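Local coordinates for hypothetical protein (Pyrococcus furiosus, PDB 1YB3) that is of unknown function but belongs to the DUF3201 family and folds as a single chain with helices packed on an antiparallel sheet, at residues R20-I25 with P64-A69; L28-K33 with V41-E46; F83-A88 with R160-F165. All blocks are in the same frame, centred on the assembly; numbering follows the deposited sequence. Where two conformers were deposited one is given.

Contact 1 (R20-I25 with P64-A69); sequences RIWGDI and PHPAFA
Trp22 lays one face of its indole over the ring of Pro66, the two side chains crossing at about a right angle. CG of Pro66 stands 3.9 Å from the centroid of the five-membered ring of Trp22, only 9° off the ring normal, a CH-pi contact, and CD of Pro66 reaches CE2 of Trp22 at 3.7 Å. Proline suits the place because its ring offers a row of CH groups that can lie close against an aromatic face. At the rim of the same indole, near its plane, the carbonyl O of Pro64 comes within 3.3 Å of Trp22 CH2, while NE1 is hydrogen-bonded to Glu46 on the adjoining strand. Helix 11-35 here runs almost along strand 65-71, their local axes 13° apart and 8.5 Å at closest approach, and so packs against one face of the antiparallel sheet near its 40-47 edge. Two isoleucines one helical turn apart complete the apolar contact with Pro66 and Phe68. The methyl CG2 of Ile21 meets Pro66 CD at 3.7 Å, crossing it squarely; Ile25 puts CG1 against Pro66 CG at 3.9 Å. With its CG2 anti to the backbone N (CG1 at chi1 -70°), Ile25 also sends that methyl to the edge of the Phe68 ring, in its plane, 3.8 Å from CD2. Replacing Trp22 by an alanine removes the indole, so the Pro66 ring would probably lose its packing on that side and the Glu46 carboxylate would probably be freer to turn. His65, whose side chain sets off away from the helix, hydrogen-bonds through NE2 to Tyr84 OH.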
loop_
_atom_site.group_PDB
_atom_site.type_symbol
_atom_site.label_atom_id
_atom_site.label_comp_id
_atom_site.label_asym_id
_atom_site.label_seq_id
_atom_site.Cartn_x
_atom_site.Cartn_y
_atom_site.Cartn_z
ATOM N N ARG A 20 -8.941 -16.888 -5.288
ATOM C CA ARG A 20 -7.682 -16.621 -4.565
ATOM C C ARG A 20 -7.614 -15.190 -4.042
ATOM O O ARG A 20 -7.282 -14.980 -2.874
ATOM C CB ARG A 20 -6.465 -16.940 -5.452
ATOM C CG ARG A 20 -5.107 -16.636 -4.797
ATOM C CD ARG A 20 -3.918 -17.196 -5.591
ATOM N NE ARG A 20 -3.662 -16.473 -6.838
ATOM C CZ ARG A 20 -2.501 -16.483 -7.499
ATOM N NH1 ARG A 20 -1.457 -17.158 -7.024
ATOM N NH2 ARG A 20 -2.374 -15.803 -8.635
ATOM N N ILE A 21 -7.935 -14.213 -4.889
ATOM C CA ILE A 21 -7.927 -12.789 -4.492
ATOM C C ILE A 21 -8.849 -12.551 -3.285
ATOM O O ILE A 21 -8.422 -12.021 -2.239
ATOM C CB ILE A 21 -8.320 -11.856 -5.690
ATOM C CG1 ILE A 21 -7.242 -11.857 -6.778
ATOM C CG2 ILE A 21 -8.667 -10.417 -5.223
ATOM C CD1 ILE A 21 -7.726 -11.261 -8.107
ATOM N N TRP A 22 -10.114 -12.964 -3.410
ATOM C CA TRP A 22 -11.057 -12.725 -2.332
ATOM C C TRP A 22 -10.819 -13.618 -1.107
ATOM O O TRP A 22 -10.822 -13.116 0.023
ATOM C CB TRP A 22 -12.521 -12.760 -2.834
ATOM C CG TRP A 22 -12.974 -11.417 -3.331
ATOM C CD1 TRP A 22 -13.638 -10.462 -2.610
ATOM C CD2 TRP A 22 -12.789 -10.867 -4.642
ATOM N NE1 TRP A 22 -13.868 -9.364 -3.382
ATOM C CE2 TRP A 22 -13.363 -9.578 -4.634
ATOM C CE3 TRP A 22 -12.196 -11.333 -5.817
ATOM C CZ2 TRP A 22 -13.372 -8.747 -5.767
ATOM C CZ3 TRP A 22 -12.197 -10.506 -6.945
ATOM C CH2 TRP A 22 -12.783 -9.226 -6.907
ATOM N N GLY A 23 -10.557 -14.914 -1.324
ATOM C CA GLY A 23 -10.298 -15.864 -0.231
ATOM C C GLY A 23 -9.085 -15.453 0.595
ATOM O O GLY A 23 -9.125 -15.483 1.827
ATOM N N ASP A 24 -8.029 -15.027 -0.089
ATOM C CA ASP A 24 -6.805 -14.598 0.592
ATOM C C ASP A 24 -7.026 -13.369 1.482
ATOM O O ASP A 24 -6.407 -13.278 2.557
ATOM C CB ASP A 24 -5.675 -14.314 -0.406
ATOM C CG ASP A 24 -5.011 -15.586 -0.946
ATOM O OD1 ASP A 24 -5.494 -16.710 -0.669
ATOM O OD2 ASP A 24 -3.991 -15.445 -1.657
ATOM N N ILE A 25 -7.838 -12.408 1.036
ATOM C CA ILE A 25 -8.082 -11.211 1.857
ATOM C C ILE A 25 -9.021 -11.474 3.038
ATOM O O ILE A 25 -8.816 -10.943 4.147
ATOM C CB ILE A 25 -8.506 -9.972 1.023
ATOM C CG1 ILE A 25 -7.322 -9.477 0.197
ATOM C CG2 ILE A 25 -9.001 -8.820 1.910
ATOM C CD1 ILE A 25 -6.121 -9.000 1.041
ATOM N N PRO A 64 -14.598 -4.266 -8.635
ATOM C CA PRO A 64 -14.207 -4.077 -7.235
ATOM C C PRO A 64 -13.013 -4.954 -6.900
ATOM O O PRO A 64 -12.780 -5.986 -7.523
ATOM C CB PRO A 64 -15.408 -4.586 -6.468
ATOM C CG PRO A 64 -15.959 -5.684 -7.350
ATOM C CD PRO A 64 -15.784 -5.131 -8.741
ATOM N N HIS A 65 -12.248 -4.541 -5.903
ATOM C CA HIS A 65 -11.275 -5.435 -5.327
ATOM C C HIS A 65 -11.412 -5.318 -3.806
ATOM O O HIS A 65 -11.902 -4.277 -3.333
ATOM C CB HIS A 65 -9.864 -5.081 -5.802
ATOM C CG HIS A 65 -9.280 -3.870 -5.154
ATOM N ND1 HIS A 65 -9.334 -2.619 -5.728
ATOM C CD2 HIS A 65 -8.604 -3.720 -3.984
ATOM C CE1 HIS A 65 -8.730 -1.746 -4.940
ATOM N NE2 HIS A 65 -8.273 -2.391 -3.878
ATOM N N PRO A 66 -11.008 -6.377 -3.057
ATOM C CA PRO A 66 -11.201 -6.367 -1.588
ATOM C C PRO A 66 -10.112 -5.583 -0.837
ATOM O O PRO A 66 -8.948 -5.606 -1.227
ATOM C CB PRO A 66 -11.174 -7.853 -1.219
ATOM C CG PRO A 66 -10.212 -8.469 -2.248
ATOM C CD PRO A 66 -10.398 -7.640 -3.531
ATOM N N ALA A 67 -10.510 -4.872 0.218
ATOM C CA ALA A 67 -9.532 -4.180 1.073
ATOM C C ALA A 67 -10.138 -3.992 2.447
ATOM O O ALA A 67 -11.354 -3.912 2.588
ATOM C CB ALA A 67 -9.113 -2.828 0.461
ATOM N N PHE A 68 -9.288 -3.890 3.467
ATOM C CA PHE A 68 -9.775 -3.596 4.827
ATOM C C PHE A 68 -8.885 -2.548 5.477
ATOM O O PHE A 68 -7.668 -2.570 5.283
ATOM C CB PHE A 68 -9.895 -4.858 5.705
ATOM C CG PHE A 68 -8.618 -5.645 5.868
ATOM C CD1 PHE A 68 -7.769 -5.411 6.974
ATOM C CD2 PHE A 68 -8.254 -6.631 4.938
ATOM C CE1 PHE A 68 -6.597 -6.161 7.142
ATOM C CE2 PHE A 68 -7.097 -7.373 5.101
ATOM C CZ PHE A 68 -6.244 -7.119 6.212
ATOM N N ALA A 69 -9.508 -1.624 6.214
ATOM C CA ALA A 69 -8.790 -0.563 6.935
ATOM C C ALA A 69 -8.024 -1.096 8.145
ATOM O O ALA A 69 -8.489 -2.019 8.852
ATOM C CB ALA A 69 -9.803 0.487 7.418
#

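Contact 2 (L28-K33 with V41-E46); sequences LREELK and VEEVSE
Arg29 and Lys33, one turn apart on helix 11-35, face the start of strand 40-47: Arg29 CA lies 7.0 Å from Val44 CA, and Lys33 CA 5.5 Å from Val41 CA. The chain has doubled back here from the helix into an edge strand of the antiparallel sheet, and a salt-bridge network of Arg29, Glu30 and Glu43 joins the two. Arginine suits the site because its several N-H groups can serve backbone and carboxylates together. The CG of Arg29 is anti to the backbone N and the chain bends at chi2 (-88°), bringing the guanidinium up to the carbonyls of Val41 and Glu42. NE donates to Glu42 O at 2.8 Å, from above the carbonyl plane, and NH2 to Val41 O at 2.9 Å in a more bent bond. In one of its two conformers Glu43 lies over one guanidinium face, OE2 3.1 Å from Arg29 NH2, a pairing of charges alone. Glu30 OE2, likewise in one of two conformers, takes an N-H from NH1 almost in the guanidinium plane. Arg29 CB also touches Val44 CG2 at 3.8 Å. Val41 CB packs on the Lys33 backbone, and one water accepts hydrogen bonds from Lys33 NZ and Val41 N, 2.9 Å from each.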
loop_
_atom_site.group_PDB
_atom_site.type_symbol
_atom_site.label_atom_id
_atom_site.label_comp_id
_atom_site.label_asym_id
_atom_site.label_seq_id
_atom_site.Cartn_x
_atom_site.Cartn_y
_atom_site.Cartn_z
ATOM N N LEU A 28 -6.604 -13.099 5.392
ATOM C CA LEU A 28 -5.597 -12.169 5.920
ATOM C C LEU A 28 -6.209 -11.187 6.910
ATOM O O LEU A 28 -5.538 -10.809 7.903
ATOM C CB LEU A 28 -4.901 -11.416 4.786
ATOM C CG LEU A 28 -3.782 -10.450 5.162
ATOM C CD1 LEU A 28 -2.651 -11.207 5.914
ATOM C CD2 LEU A 28 -3.276 -9.763 3.906
ATOM N N ARG A 29 -7.453 -10.761 6.661
ATOM C CA ARG A 29 -8.157 -9.861 7.575
ATOM C C ARG A 29 -8.263 -10.487 8.959
ATOM O O ARG A 29 -7.947 -9.833 9.973
ATOM C CB ARG A 29 -9.541 -9.442 7.028
ATOM C CG ARG A 29 -10.220 -8.317 7.822
ATOM C CD ARG A 29 -11.066 -8.846 8.982
ATOM N NE ARG A 29 -11.505 -7.761 9.864
ATOM C CZ ARG A 29 -12.223 -7.922 10.971
ATOM N NH1 ARG A 29 -12.651 -9.133 11.336
ATOM N NH2 ARG A 29 -12.549 -6.857 11.704
ATOM N N GLU A 30 -8.681 -11.750 9.022
ATOM C CA GLU A 30 -8.820 -12.393 10.339
ATOM C C GLU A 30 -7.456 -12.566 11.017
ATOM O O GLU A 30 -7.321 -12.375 12.251
ATOM C CB GLU A 30 -9.580 -13.716 10.214
ATOM C CG GLU A 30 -11.044 -13.551 9.737
ATOM C CD GLU A 30 -11.846 -12.541 10.561
ATOM O OE1 GLU A 30 -11.764 -12.577 11.812
ATOM O OE2 GLU A 30 -12.568 -11.717 9.962
ATOM N N GLU A 31 -6.440 -12.868 10.217
ATOM C CA GLU A 31 -5.082 -13.055 10.732
ATOM C C GLU A 31 -4.526 -11.753 11.305
ATOM O O GLU A 31 -4.006 -11.733 12.432
ATOM C CB GLU A 31 -4.145 -13.619 9.661
ATOM C CG GLU A 31 -4.439 -15.092 9.332
ATOM C CD GLU A 31 -3.789 -15.576 8.054
ATOM O OE1 GLU A 31 -3.216 -14.756 7.302
ATOM O OE2 GLU A 31 -3.866 -16.799 7.795
ATOM N N LEU A 32 -4.649 -10.660 10.554
ATOM C CA LEU A 32 -4.112 -9.379 11.055
ATOM C C LEU A 32 -4.953 -8.798 12.200
ATOM O O LEU A 32 -4.424 -8.064 13.054
ATOM C CB LEU A 32 -3.913 -8.356 9.917
ATOM C CG LEU A 32 -2.912 -8.716 8.803
ATOM C CD1 LEU A 32 -2.777 -7.553 7.861
ATOM C CD2 LEU A 32 -1.497 -9.085 9.350
ATOM N N LYS A 33 -6.241 -9.138 12.238
ATOM C CA LYS A 33 -7.111 -8.749 13.340
ATOM C C LYS A 33 -6.527 -9.352 14.619
ATOM O O LYS A 33 -6.386 -8.666 15.639
ATOM C CB LYS A 33 -8.539 -9.253 13.112
ATOM C CG LYS A 33 -9.461 -9.168 14.325
ATOM C CD LYS A 33 -9.881 -7.753 14.653
ATOM C CE LYS A 33 -11.071 -7.768 15.620
ATOM N NZ LYS A 33 -11.260 -6.483 16.312
ATOM N N VAL A 41 -8.617 -3.002 13.293
ATOM C CA VAL A 41 -8.635 -3.666 11.968
ATOM C C VAL A 41 -10.093 -3.841 11.576
ATOM O O VAL A 41 -10.833 -4.564 12.238
ATOM C CB VAL A 41 -7.915 -5.022 11.987
ATOM C CG1 VAL A 41 -8.004 -5.697 10.617
ATOM C CG2 VAL A 41 -6.431 -4.856 12.359
ATOM N N GLU A 42 -10.498 -3.177 10.501
ATOM C CA GLU A 42 -11.906 -3.155 10.121
ATOM C C GLU A 42 -12.241 -4.341 9.211
ATOM O O GLU A 42 -11.368 -5.127 8.867
ATOM C CB GLU A 42 -12.258 -1.824 9.448
ATOM C CG GLU A 42 -11.973 -0.580 10.307
ATOM C CD GLU A 42 -12.916 -0.449 11.494
ATOM O OE1 GLU A 42 -13.910 -1.206 11.573
ATOM O OE2 GLU A 42 -12.665 0.415 12.358
ATOM N N GLU A 43 -13.518 -4.458 8.828
ATOM C CA GLU A 43 -13.956 -5.556 7.962
ATOM C C GLU A 43 -13.582 -5.313 6.503
ATOM O O GLU A 43 -13.386 -4.183 6.077
ATOM C CB GLU A 43 -15.472 -5.750 8.066
ATOM C CG GLU A 43 -15.987 -6.006 9.495
ATOM C CD GLU A 43 -15.484 -7.316 10.101
ATOM O OE1 GLU A 43 -15.028 -8.207 9.353
ATOM O OE2 GLU A 43 -15.553 -7.454 11.344
ATOM N N VAL A 44 -13.532 -6.388 5.731
ATOM C CA VAL A 44 -13.267 -6.294 4.301
ATOM C C VAL A 44 -14.425 -5.570 3.617
ATOM O O VAL A 44 -15.594 -5.841 3.917
ATOM C CB VAL A 44 -13.095 -7.698 3.676
ATOM C CG1 VAL A 44 -12.986 -7.611 2.155
ATOM C CG2 VAL A 44 -11.879 -8.404 4.274
ATOM N N SER A 45 -14.089 -4.640 2.729
ATOM C CA SER A 45 -15.093 -3.977 1.913
ATOM C C SER A 45 -14.646 -3.997 0.451
ATOM O O SER A 45 -13.538 -4.448 0.135
ATOM C CB SER A 45 -15.343 -2.560 2.421
ATOM O OG SER A 45 -14.289 -1.689 2.051
ATOM N N GLU A 46 -15.514 -3.535 -0.447
ATOM C CA GLU A 46 -15.193 -3.548 -1.868
ATOM C C GLU A 46 -14.846 -2.158 -2.356
ATOM O O GLU A 46 -15.583 -1.198 -2.113
ATOM C CB GLU A 46 -16.351 -4.144 -2.672
ATOM C CG GLU A 46 -16.693 -5.571 -2.284
ATOM C CD GLU A 46 -15.497 -6.531 -2.394
ATOM O OE1 GLU A 46 -14.729 -6.436 -3.382
ATOM O OE2 GLU A 46 -15.340 -7.396 -1.500
HETATM O O HOH W 1 -14.257 -8.665 13.892
HETATM O O HOH W 2 -8.987 -4.747 15.614
#

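Contact 3 (F83-A88 with R160-F165); sequences FYFVFA and REIKRF
The Phe85 ring carries Ile162 on one face and presents an edge to Phe165. CG1 of Ile162 sits 3.8 Å from the Phe85 centroid, 23° off the ring normal, in a CH-pi contact displaced toward the rim, so that Phe85 CD2 is its nearest ring atom. At the ring's edge lies CD1 of Phe165, and the two aromatics form an offset edge-to-face pair, centroids 5.7 Å apart and planes at 72°, with the edge of Phe85 directed at the face of Phe165. Phe87 meets Phe165 differently. The two rings are almost parallel but displaced, so Phe165 meets the CB side and one flank of Phe87 and not its face centre; the closest pair is Phe87 CD2 and Phe165 CE2, 3.6 Å apart. The three phenylalanines make an aromatic cluster in the interior between helix 155-171 and strand 82-90, which lies well inside the antiparallel sheet; the helix follows the strand, with local axes 14° apart and 9.8 Å at closest approach. Because side chains alternate along a strand, Phe85 and Phe87 both point to the helix, whereas Val86 points away from it. Large flat groups suit this separation, since they can span the distance between the two backbones. With CG anti to its own N, Phe165 is directed at the strand, where its ring meets both Phe85 and Phe87, and its CB packs on Phe85 CE1 at 3.7 Å. Phe85 CZ lies 3.6 Å from the carbonyl O of Glu161, an oxygen that already accepts the helical hydrogen bond of Phe165 N. The CB of Glu161 touches Phe85 CE2, while its carboxylate turns away from the strand toward Arg160 and Arg164. The Arg164 pair is the more directed: NH1 donates to the syn lone pair of Glu161 OE1 at 2.9 Å.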
loop_
_atom_site.group_PDB
_atom_site.type_symbol
_atom_site.label_atom_id
_atom_site.label_comp_id
_atom_site.label_asym_id
_atom_site.label_seq_id
_atom_site.Cartn_x
_atom_site.Cartn_y
_atom_site.Cartn_z
ATOM N N PHE A 83 -1.258 -9.016 -3.132
ATOM C CA PHE A 83 -1.484 -8.232 -1.927
ATOM C C PHE A 83 -0.817 -6.846 -2.006
ATOM O O PHE A 83 0.224 -6.660 -2.665
ATOM C CB PHE A 83 -0.835 -8.899 -0.717
ATOM C CG PHE A 83 -1.416 -10.220 -0.315
ATOM C CD1 PHE A 83 -2.693 -10.309 0.269
ATOM C CD2 PHE A 83 -0.648 -11.377 -0.427
ATOM C CE1 PHE A 83 -3.201 -11.539 0.689
ATOM C CE2 PHE A 83 -1.144 -12.617 -0.000
ATOM C CZ PHE A 83 -2.422 -12.701 0.554
ATOM N N TYR A 84 -1.381 -5.897 -1.272
ATOM C CA TYR A 84 -0.711 -4.626 -1.017
ATOM C C TYR A 84 -1.121 -4.115 0.363
ATOM O O TYR A 84 -2.131 -4.547 0.931
ATOM C CB TYR A 84 -1.063 -3.593 -2.086
ATOM C CG TYR A 84 -2.502 -3.138 -1.991
ATOM C CD1 TYR A 84 -2.842 -2.046 -1.210
ATOM C CD2 TYR A 84 -3.528 -3.846 -2.632
ATOM C CE1 TYR A 84 -4.188 -1.634 -1.069
ATOM C CE2 TYR A 84 -4.868 -3.437 -2.506
ATOM C CZ TYR A 84 -5.180 -2.342 -1.736
ATOM O OH TYR A 84 -6.497 -1.941 -1.597
ATOM N N PHE A 85 -0.318 -3.208 0.911
ATOM C CA PHE A 85 -0.791 -2.383 2.002
ATOM C C PHE A 85 -0.327 -0.968 1.743
ATOM O O PHE A 85 0.617 -0.731 0.982
ATOM C CB PHE A 85 -0.330 -2.909 3.379
ATOM C CG PHE A 85 1.166 -2.848 3.586
ATOM C CD1 PHE A 85 1.747 -1.712 4.135
ATOM C CD2 PHE A 85 1.968 -3.930 3.250
ATOM C CE1 PHE A 85 3.132 -1.639 4.344
ATOM C CE2 PHE A 85 3.377 -3.861 3.431
ATOM C CZ PHE A 85 3.946 -2.702 3.970
ATOM N N VAL A 86 -1.038 -0.030 2.348
ATOM C CA VAL A 86 -0.722 1.386 2.186
ATOM C C VAL A 86 -1.035 2.108 3.480
ATOM O O VAL A 86 -2.056 1.816 4.112
ATOM C CB VAL A 86 -1.509 2.010 0.978
ATOM C CG1 VAL A 86 -2.995 1.750 1.091
ATOM C CG2 VAL A 86 -1.195 3.518 0.811
ATOM N N PHE A 87 -0.161 3.040 3.884
ATOM C CA PHE A 87 -0.453 3.921 5.007
ATOM C C PHE A 87 -0.330 5.357 4.557
ATOM O O PHE A 87 0.597 5.685 3.809
ATOM C CB PHE A 87 0.532 3.689 6.148
ATOM C CG PHE A 87 0.165 2.513 7.023
ATOM C CD1 PHE A 87 -0.650 2.701 8.126
ATOM C CD2 PHE A 87 0.644 1.246 6.737
ATOM C CE1 PHE A 87 -1.012 1.632 8.946
ATOM C CE2 PHE A 87 0.287 0.148 7.570
ATOM C CZ PHE A 87 -0.533 0.362 8.658
ATOM N N ALA A 88 -1.249 6.189 5.042
ATOM C CA ALA A 88 -1.269 7.622 4.737
ATOM C C ALA A 88 -0.852 8.381 5.978
ATOM O O ALA A 88 -1.352 8.093 7.084
ATOM C CB ALA A 88 -2.665 8.053 4.309
ATOM N N ARG A 160 5.270 -10.066 7.121
ATOM C CA ARG A 160 6.590 -9.538 7.485
ATOM C C ARG A 160 6.802 -8.077 7.099
ATOM O O ARG A 160 7.378 -7.299 7.863
ATOM C CB ARG A 160 7.706 -10.432 6.945
ATOM C CG ARG A 160 9.115 -9.941 7.353
ATOM C CD ARG A 160 10.183 -11.048 7.191
ATOM N NE ARG A 160 10.047 -11.691 5.884
ATOM C CZ ARG A 160 10.531 -11.195 4.751
ATOM N NH1 ARG A 160 11.242 -10.073 4.755
ATOM N NH2 ARG A 160 10.307 -11.827 3.609
ATOM N N GLU A 161 6.329 -7.694 5.910
ATOM C CA GLU A 161 6.521 -6.320 5.458
ATOM C C GLU A 161 5.665 -5.306 6.217
ATOM O O GLU A 161 6.125 -4.197 6.475
ATOM C CB GLU A 161 6.338 -6.210 3.936
ATOM C CG GLU A 161 7.306 -7.069 3.102
ATOM C CD GLU A 161 8.782 -6.872 3.455
ATOM O OE1 GLU A 161 9.136 -5.844 4.053
ATOM O OE2 GLU A 161 9.569 -7.765 3.098
ATOM N N ILE A 162 4.423 -5.677 6.564
ATOM C CA ILE A 162 3.617 -4.807 7.440
ATOM C C ILE A 162 4.348 -4.608 8.760
ATOM O O ILE A 162 4.432 -3.490 9.265
ATOM C CB ILE A 162 2.194 -5.358 7.699
ATOM C CG1 ILE A 162 1.374 -5.276 6.428
ATOM C CG2 ILE A 162 1.534 -4.605 8.873
ATOM C CD1 ILE A 162 0.014 -6.017 6.476
ATOM N N LYS A 163 4.916 -5.688 9.289
ATOM C CA LYS A 163 5.653 -5.614 10.555
ATOM C C LYS A 163 6.854 -4.665 10.421
ATOM O O LYS A 163 7.059 -3.784 11.259
ATOM C CB LYS A 163 6.106 -7.017 10.983
ATOM C CG LYS A 163 7.019 -7.005 12.213
ATOM C CD LYS A 163 7.344 -8.417 12.712
ATOM C CE LYS A 163 8.299 -9.142 11.793
ATOM N NZ LYS A 163 8.831 -10.382 12.443
ATOM N N ARG A 164 7.645 -4.844 9.362
ATOM C CA ARG A 164 8.792 -3.962 9.099
ATOM C C ARG A 164 8.348 -2.503 8.918
ATOM O O ARG A 164 9.000 -1.583 9.392
ATOM C CB ARG A 164 9.641 -4.449 7.916
ATOM C CG ARG A 164 10.401 -5.767 8.212
ATOM C CD ARG A 164 11.162 -6.288 6.992
ATOM N NE ARG A 164 12.360 -5.510 6.713
ATOM C CZ ARG A 164 12.489 -4.643 5.711
ATOM N NH1 ARG A 164 11.477 -4.423 4.880
ATOM N NH2 ARG A 164 13.639 -3.991 5.537
ATOM N N PHE A 165 7.217 -2.300 8.236
ATOM C CA PHE A 165 6.740 -0.961 8.047
ATOM C C PHE A 165 6.337 -0.308 9.368
ATOM O O PHE A 165 6.699 0.850 9.652
ATOM C CB PHE A 165 5.564 -0.932 7.047
ATOM C CG PHE A 165 5.193 0.469 6.626
ATOM C CD1 PHE A 165 5.799 1.049 5.496
ATOM C CD2 PHE A 165 4.296 1.229 7.386
ATOM C CE1 PHE A 165 5.496 2.363 5.124
ATOM C CE2 PHE A 165 3.977 2.561 7.015
ATOM C CZ PHE A 165 4.576 3.115 5.870
#

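How the contacts relate
From the N terminus, helix 11-35 supplies the first half of contact 1 and then, a little further on, that of contact 2. The chain turns back at once, and strand 40-47 completes contact 2; the short loop it closes lies within the longer one that contact 1 completes on strand 65-71. These strands are neighbours in the sheet: Ala67 O lies 2.8 Å from Ser45 N, a probable hydrogen bond. Contact 3 opens later, on strand 82-90, and closes near the C terminus on helix 155-171, in series with the others. Leu32 against Ile162 joins the two helices, Phe83 packs on Ile25 and Leu28, and one sheet underlies all three contacts.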